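Local structure of CBS domain protein/ACT domain protein (Thermotoga maritima, 1VR9) at residues V15-M25 / V108-V119. The protein is of unknown function but pairs two CBS domains with an ACT domain, an architecture usually linked to sensing small ligands. Residues are numbered along the deposited sequence; the frame is centred on the assembly and turned at random. Where two conformers were deposited one is given.
Sequences VKKWVTQDFPM and VVDEEMRLKGAV
With chi1 at 68°, CG of F23 sits between its backbone N and carbonyl carbon, and the ring is carried over the methyl of A118, a CH-pi contact of 4.1 Å from A118 CB to the ring centroid. L115 CD2 meets the ring edge. With CG anti to its carbonyl carbon (chi1 -55°), the Q21 chain bends at chi2 (-58°), and NE2 donates an almost straight 2.8 Å bond to K116 O, in the amide plane. Nearby, T20 and A118 form one antiparallel hydrogen-bonded pair (T20 N to A118 O 2.8 Å, A118 N to T20 O 3.1 Å). G117, in a classic beta bulge with K116 opposite V108, must be glycine: a CB would jam against K116 O and strike V19 CG1 and T20 O. Short branched valines suit the other end, where methyls meet: V15 CG1 and V108 CG2 tip to tip at 3.9 Å, V19 CG2 against V108. A leucine at F23, lacking the flat ring, would probably leave A118 CB and G117 CA less covered. The loop before strand 25-27 thus joins edge strand 115-120 of the second CBS domain, while I48 of strand 46-50 touches F23, L115 and A118, and V85 of strand 85-86 backs V15 and V108.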
ATOM      1  N   VAL A  15       9.851   7.301   9.349  1.00 34.25           N
ATOM      2  CA  VAL A  15       9.210   6.711   8.161  1.00 33.30           C
ATOM      3  C   VAL A  15       9.649   7.400   6.865  1.00 32.39           C
ATOM      4  O   VAL A  15       9.974   6.733   5.886  1.00 32.11           O
ATOM      5  CB  VAL A  15       7.663   6.805   8.305  1.00 32.85           C
ATOM      6  CG1 VAL A  15       6.917   6.598   6.955  1.00 32.86           C
ATOM      7  CG2 VAL A  15       7.177   5.812   9.365  1.00 32.47           C
ATOM      8  N   LYS A  16       9.672   8.731   6.870  1.00 32.03           N
ATOM      9  CA  LYS A  16      10.001   9.493   5.663  1.00 31.44           C
ATOM     10  C   LYS A  16      11.311   9.047   5.012  1.00 30.62           C
ATOM     11  O   LYS A  16      11.448   9.100   3.796  1.00 30.42           O
ATOM     12  CB  LYS A  16      10.045  11.001   5.960  1.00 31.71           C
ATOM     13  CG  LYS A  16       9.875  11.862   4.723  1.00 32.44           C
ATOM     14  CD  LYS A  16       9.490  13.286   5.092  1.00 32.56           C
ATOM     15  CE  LYS A  16       9.294  14.160   3.860  1.00 33.68           C
ATOM     16  NZ  LYS A  16       9.164  15.586   4.218  1.00 34.24           N
ATOM     17  N   LYS A  17      12.266   8.596   5.817  1.00 30.22           N
ATOM     18  CA  LYS A  17      13.557   8.156   5.295  1.00 29.89           C
ATOM     19  C   LYS A  17      13.436   6.919   4.398  1.00 29.25           C
ATOM     20  O   LYS A  17      14.255   6.724   3.498  1.00 29.78           O
ATOM     21  CB  LYS A  17      14.541   7.871   6.441  1.00 30.21           C
ATOM     22  CG  LYS A  17      15.980   7.621   5.988  1.00 30.83           C
ATOM     23  CD  LYS A  17      16.275   6.140   5.739  1.00 31.76           C
ATOM     24  CE  LYS A  17      17.377   5.950   4.701  1.00 32.98           C
ATOM     25  NZ  LYS A  17      17.252   4.650   3.968  1.00 33.31           N
ATOM     26  N   TRP A  18      12.408   6.101   4.636  1.00 28.09           N
ATOM     27  CA  TRP A  18      12.294   4.782   4.009  1.00 27.74           C
ATOM     28  C   TRP A  18      11.176   4.706   2.945  1.00 27.02           C
ATOM     29  O   TRP A  18      10.920   3.648   2.372  1.00 27.32           O
ATOM     30  CB  TRP A  18      12.087   3.725   5.105  1.00 27.89           C
ATOM     31  CG  TRP A  18      13.213   3.700   6.117  1.00 27.48           C
ATOM     32  CD1 TRP A  18      13.262   4.384   7.302  1.00 27.94           C
ATOM     33  CD2 TRP A  18      14.453   2.995   6.011  1.00 27.07           C
ATOM     34  NE1 TRP A  18      14.449   4.140   7.937  1.00 27.54           N
ATOM     35  CE2 TRP A  18      15.205   3.298   7.165  1.00 26.92           C
ATOM     36  CE3 TRP A  18      15.015   2.153   5.040  1.00 28.11           C
ATOM     37  CZ2 TRP A  18      16.480   2.766   7.393  1.00 28.30           C
ATOM     38  CZ3 TRP A  18      16.275   1.631   5.256  1.00 28.05           C
ATOM     39  CH2 TRP A  18      17.008   1.949   6.427  1.00 28.21           C
ATOM     40  N   VAL A  19      10.510   5.821   2.679  1.00 26.10           N
ATOM     41  CA  VAL A  19       9.428   5.842   1.689  1.00 26.67           C
ATOM     42  C   VAL A  19       9.930   5.636   0.265  1.00 26.55           C
ATOM     43  O   VAL A  19      10.938   6.223  -0.138  1.00 26.04           O
ATOM     44  CB  VAL A  19       8.642   7.164   1.744  1.00 27.08           C
ATOM     45  CG1 VAL A  19       7.664   7.272   0.594  1.00 28.08           C
ATOM     46  CG2 VAL A  19       7.921   7.271   3.059  1.00 27.58           C
ATOM     47  N   THR A  20       9.181   4.847  -0.498  1.00 26.60           N
ATOM     48  CA  THR A  20       9.434   4.639  -1.921  1.00 26.76           C
ATOM     49  C   THR A  20       8.239   5.102  -2.750  1.00 27.07           C
ATOM     50  O   THR A  20       7.090   5.086  -2.263  1.00 26.14           O
ATOM     51  CB  THR A  20       9.739   3.147  -2.245  1.00 27.28           C
ATOM     52  OG1 THR A  20      10.169   3.023  -3.615  1.00 27.97           O
ATOM     53  CG2 THR A  20       8.540   2.209  -1.986  1.00 25.00           C
ATOM     54  N   GLN A  21       8.511   5.491  -3.996  1.00 26.69           N
ATOM     55  CA  GLN A  21       7.445   5.709  -4.991  1.00 27.47           C
ATOM     56  C   GLN A  21       7.297   4.505  -5.925  1.00 27.75           C
ATOM     57  O   GLN A  21       6.399   4.465  -6.774  1.00 28.35           O
ATOM     58  CB  GLN A  21       7.705   6.999  -5.783  1.00 27.89           C
ATOM     59  CG  GLN A  21       7.871   8.232  -4.914  1.00 28.93           C
ATOM     60  CD  GLN A  21       6.669   8.518  -4.030  1.00 29.67           C
ATOM     61  OE1 GLN A  21       5.534   8.353  -4.445  1.00 32.97           O
ATOM     62  NE2 GLN A  21       6.924   8.963  -2.815  1.00 30.54           N
ATOM     63  N   ASP A  22       8.151   3.503  -5.733  1.00 27.68           N
ATOM     64  CA  ASP A  22       8.176   2.305  -6.565  1.00 28.32           C
ATOM     65  C   ASP A  22       7.292   1.248  -5.889  1.00 28.43           C
ATOM     66  O   ASP A  22       7.770   0.344  -5.189  1.00 29.98           O
ATOM     67  CB  ASP A  22       9.645   1.850  -6.737  1.00 28.42           C
ATOM     68  CG  ASP A  22       9.895   1.056  -8.029  1.00 30.94           C
ATOM     69  OD1 ASP A  22       8.938   0.780  -8.790  1.00 35.14           O
ATOM     70  OD2 ASP A  22      11.075   0.716  -8.283  1.00 29.62           O
ATOM     71  N   PHE A  23       5.978   1.373  -6.092  1.00 27.24           N
ATOM     72  CA  PHE A  23       4.992   0.454  -5.522  1.00 25.89           C
ATOM     73  C   PHE A  23       3.728   0.403  -6.381  1.00 26.12           C
ATOM     74  O   PHE A  23       3.461   1.360  -7.142  1.00 24.93           O
ATOM     75  CB  PHE A  23       4.630   0.901  -4.103  1.00 26.40           C
ATOM     76  CG  PHE A  23       3.877   2.193  -4.039  1.00 24.63           C
ATOM     77  CD1 PHE A  23       4.552   3.407  -4.025  1.00 27.51           C
ATOM     78  CD2 PHE A  23       2.493   2.214  -3.940  1.00 26.70           C
ATOM     79  CE1 PHE A  23       3.876   4.609  -3.971  1.00 26.42           C
ATOM     80  CE2 PHE A  23       1.813   3.426  -3.873  1.00 25.39           C
ATOM     81  CZ  PHE A  23       2.496   4.611  -3.883  1.00 26.47           C
ATOM     82  N   PRO A  24       2.941  -0.690  -6.257  1.00 25.46           N
ATOM     83  CA  PRO A  24       1.728  -0.841  -7.074  1.00 26.20           C
ATOM     84  C   PRO A  24       0.573   0.064  -6.602  1.00 25.66           C
ATOM     85  O   PRO A  24       0.149  -0.012  -5.458  1.00 25.55           O
ATOM     86  CB  PRO A  24       1.375  -2.317  -6.910  1.00 26.46           C
ATOM     87  CG  PRO A  24       1.931  -2.685  -5.568  1.00 25.85           C
ATOM     88  CD  PRO A  24       3.164  -1.864  -5.373  1.00 25.63           C
HETATM   89  N   MSE A  25       0.021   0.857  -7.512  1.00 27.91           N
HETATM   90  CA  MSE A  25      -1.024   1.819  -7.153  1.00 28.52           C
HETATM   91  C   MSE A  25      -2.056   1.905  -8.281  1.00 27.78           C
HETATM   92  O   MSE A  25      -1.680   1.954  -9.455  1.00 28.41           O
HETATM   93  CB  MSE A  25      -0.374   3.192  -6.910  1.00 29.53           C
HETATM   94  CG  MSE A  25      -1.313   4.309  -6.440  0.50 31.41           C
HETATM   95 SE   MSE A  25      -2.558   4.997  -7.767  0.50 41.32          SE
HETATM   96  CE  MSE A  25      -1.329   5.486  -9.188  0.50 40.11           C
ATOM     97  N   VAL A 108       1.743   5.298   3.054  1.00 22.52           N
ATOM     98  CA  VAL A 108       2.193   6.479   3.798  1.00 22.46           C
ATOM     99  C   VAL A 108       1.379   7.687   3.370  1.00 22.64           C
ATOM    100  O   VAL A 108       1.214   7.947   2.180  1.00 22.67           O
ATOM    101  CB  VAL A 108       3.708   6.753   3.570  1.00 21.96           C
ATOM    102  CG1 VAL A 108       4.158   8.009   4.291  1.00 21.80           C
ATOM    103  CG2 VAL A 108       4.521   5.525   4.008  1.00 22.69           C
ATOM    104  N   VAL A 109       0.880   8.428   4.344  1.00 23.53           N
ATOM    105  CA  VAL A 109      -0.014   9.548   4.056  1.00 23.48           C
ATOM    106  C   VAL A 109       0.441  10.822   4.775  1.00 24.31           C
ATOM    107  O   VAL A 109       1.236  10.772   5.722  1.00 23.95           O
ATOM    108  CB  VAL A 109      -1.493   9.225   4.427  1.00 23.35           C
ATOM    109  CG1 VAL A 109      -2.009   8.008   3.664  1.00 24.11           C
ATOM    110  CG2 VAL A 109      -1.634   9.018   5.910  1.00 23.53           C
ATOM    111  N   ASP A 110      -0.065  11.963   4.308  1.00 24.75           N
ATOM    112  CA  ASP A 110       0.147  13.245   4.991  1.00 25.40           C
ATOM    113  C   ASP A 110      -1.031  13.508   5.919  1.00 26.00           C
ATOM    114  O   ASP A 110      -1.886  12.649   6.105  1.00 25.39           O
ATOM    115  CB  ASP A 110       0.396  14.394   3.985  1.00 25.82           C
ATOM    116  CG  ASP A 110      -0.840  14.784   3.186  1.00 26.58           C
ATOM    117  OD1 ASP A 110      -1.964  14.362   3.526  1.00 29.21           O
ATOM    118  OD2 ASP A 110      -0.689  15.562   2.210  1.00 29.98           O
ATOM    119  N   GLU A 111      -1.080  14.701   6.498  1.00 26.91           N
ATOM    120  CA  GLU A 111      -2.105  15.022   7.491  1.00 28.09           C
ATOM    121  C   GLU A 111      -3.527  15.156   6.942  1.00 28.33           C
ATOM    122  O   GLU A 111      -4.488  15.116   7.714  1.00 29.40           O
ATOM    123  CB  GLU A 111      -1.716  16.288   8.239  1.00 28.39           C
ATOM    124  CG  GLU A 111      -0.470  16.112   9.075  1.00 29.77           C
ATOM    125  CD  GLU A 111      -0.120  17.344   9.881  1.00 30.65           C
ATOM    126  OE1 GLU A 111      -0.942  18.289   9.950  1.00 35.78           O
ATOM    127  OE2 GLU A 111       0.991  17.361  10.456  1.00 37.11           O
ATOM    128  N   GLU A 112      -3.668  15.328   5.630  1.00 28.48           N
ATOM    129  CA  GLU A 112      -4.982  15.319   4.989  1.00 28.03           C
ATOM    130  C   GLU A 112      -5.326  13.976   4.358  1.00 27.66           C
ATOM    131  O   GLU A 112      -6.227  13.899   3.538  1.00 27.59           O
ATOM    132  CB  GLU A 112      -5.073  16.430   3.934  1.00 29.00           C
ATOM    133  CG  GLU A 112      -5.156  17.809   4.522  1.00 30.65           C
ATOM    134  CD  GLU A 112      -3.855  18.253   5.147  1.00 33.60           C
ATOM    135  OE1 GLU A 112      -2.802  18.078   4.496  1.00 37.09           O
ATOM    136  OE2 GLU A 112      -3.886  18.775   6.281  1.00 37.29           O
HETATM  137  N   MSE A 113      -4.618  12.910   4.752  1.00 26.46           N
HETATM  138  CA  MSE A 113      -4.800  11.582   4.179  1.00 26.54           C
HETATM  139  C   MSE A 113      -4.451  11.441   2.691  1.00 26.03           C
HETATM  140  O   MSE A 113      -4.894  10.487   2.059  1.00 27.12           O
HETATM  141  CB  MSE A 113      -6.216  11.029   4.437  1.00 26.11           C
HETATM  142  CG  MSE A 113      -6.608  10.864   5.919  1.00 27.55           C
HETATM  143 SE   MSE A 113      -5.285  10.081   7.190  0.50 26.80          SE
HETATM  144  CE  MSE A 113      -4.718  11.781   7.979  0.50 26.87           C
ATOM    145  N   ARG A 114      -3.639  12.346   2.146  1.00 26.10           N
ATOM    146  CA  ARG A 114      -3.161  12.198   0.772  1.00 26.22           C
ATOM    147  C   ARG A 114      -2.052  11.153   0.752  1.00 25.50           C
ATOM    148  O   ARG A 114      -1.158  11.189   1.588  1.00 23.85           O
ATOM    149  CB  ARG A 114      -2.660  13.519   0.200  1.00 27.88           C
ATOM    150  CG  ARG A 114      -3.702  14.640   0.221  1.00 29.88           C
ATOM    151  CD  ARG A 114      -4.301  14.938  -1.181  1.00 32.17           C
ATOM    152  NE  ARG A 114      -5.607  15.603  -1.143  1.00 33.60           N
ATOM    153  CZ  ARG A 114      -5.815  16.875  -0.797  1.00 33.66           C
ATOM    154  NH1 ARG A 114      -4.802  17.660  -0.447  1.00 36.09           N
ATOM    155  NH2 ARG A 114      -7.048  17.372  -0.797  1.00 36.13           N
ATOM    156  N   LEU A 115      -2.119  10.241  -0.208  1.00 25.40           N
ATOM    157  CA  LEU A 115      -1.091   9.233  -0.396  1.00 24.48           C
ATOM    158  C   LEU A 115       0.236   9.862  -0.837  1.00 24.34           C
ATOM    159  O   LEU A 115       0.294  10.573  -1.845  1.00 24.58           O
ATOM    160  CB  LEU A 115      -1.550   8.215  -1.447  1.00 24.66           C
ATOM    161  CG  LEU A 115      -0.710   6.958  -1.618  1.00 24.86           C
ATOM    162  CD1 LEU A 115      -0.626   6.179  -0.305  1.00 24.40           C
ATOM    163  CD2 LEU A 115      -1.332   6.093  -2.689  1.00 25.33           C
ATOM    164  N   LYS A 116       1.297   9.626  -0.069  1.00 23.63           N
ATOM    165  CA  LYS A 116       2.612  10.225  -0.351  1.00 24.07           C
ATOM    166  C   LYS A 116       3.672   9.207  -0.796  1.00 23.95           C
ATOM    167  O   LYS A 116       4.784   9.598  -1.197  1.00 24.21           O
ATOM    168  CB  LYS A 116       3.111  10.953   0.890  1.00 24.22           C
ATOM    169  CG  LYS A 116       2.229  12.143   1.301  1.00 26.49           C
ATOM    170  CD  LYS A 116       1.963  13.134   0.168  0.50 27.13           C
ATOM    171  CE  LYS A 116       3.230  13.721  -0.429  0.50 27.31           C
ATOM    172  NZ  LYS A 116       2.954  15.020  -1.123  0.50 26.97           N
ATOM    173  N   GLY A 117       3.319   7.942  -0.732  1.00 23.30           N
ATOM    174  CA  GLY A 117       4.234   6.828  -1.046  1.00 23.37           C
ATOM    175  C   GLY A 117       3.877   5.589  -0.252  1.00 22.94           C
ATOM    176  O   GLY A 117       2.746   5.462   0.274  1.00 22.69           O
ATOM    177  N   ALA A 118       4.823   4.666  -0.186  1.00 22.89           N
ATOM    178  CA  ALA A 118       4.703   3.477   0.651  1.00 22.51           C
ATOM    179  C   ALA A 118       6.039   3.145   1.290  1.00 22.57           C
ATOM    180  O   ALA A 118       7.098   3.557   0.805  1.00 23.17           O
ATOM    181  CB  ALA A 118       4.264   2.307  -0.158  1.00 22.91           C
ATOM    182  N   VAL A 119       5.964   2.374   2.363  1.00 22.41           N
ATOM    183  CA  VAL A 119       7.129   1.679   2.940  1.00 22.41           C
ATOM    184  C   VAL A 119       6.986   0.205   2.573  1.00 22.60           C
ATOM    185  O   VAL A 119       6.005  -0.455   2.969  1.00 21.47           O
ATOM    186  CB  VAL A 119       7.216   1.839   4.477  1.00 22.18           C
ATOM    187  CG1 VAL A 119       8.421   1.037   5.052  1.00 23.39           C
ATOM    188  CG2 VAL A 119       7.356   3.279   4.854  1.00 23.76           C
TER
HETATM  189  O   HOH W   1       2.228   8.519  -3.741  1.00 58.95           O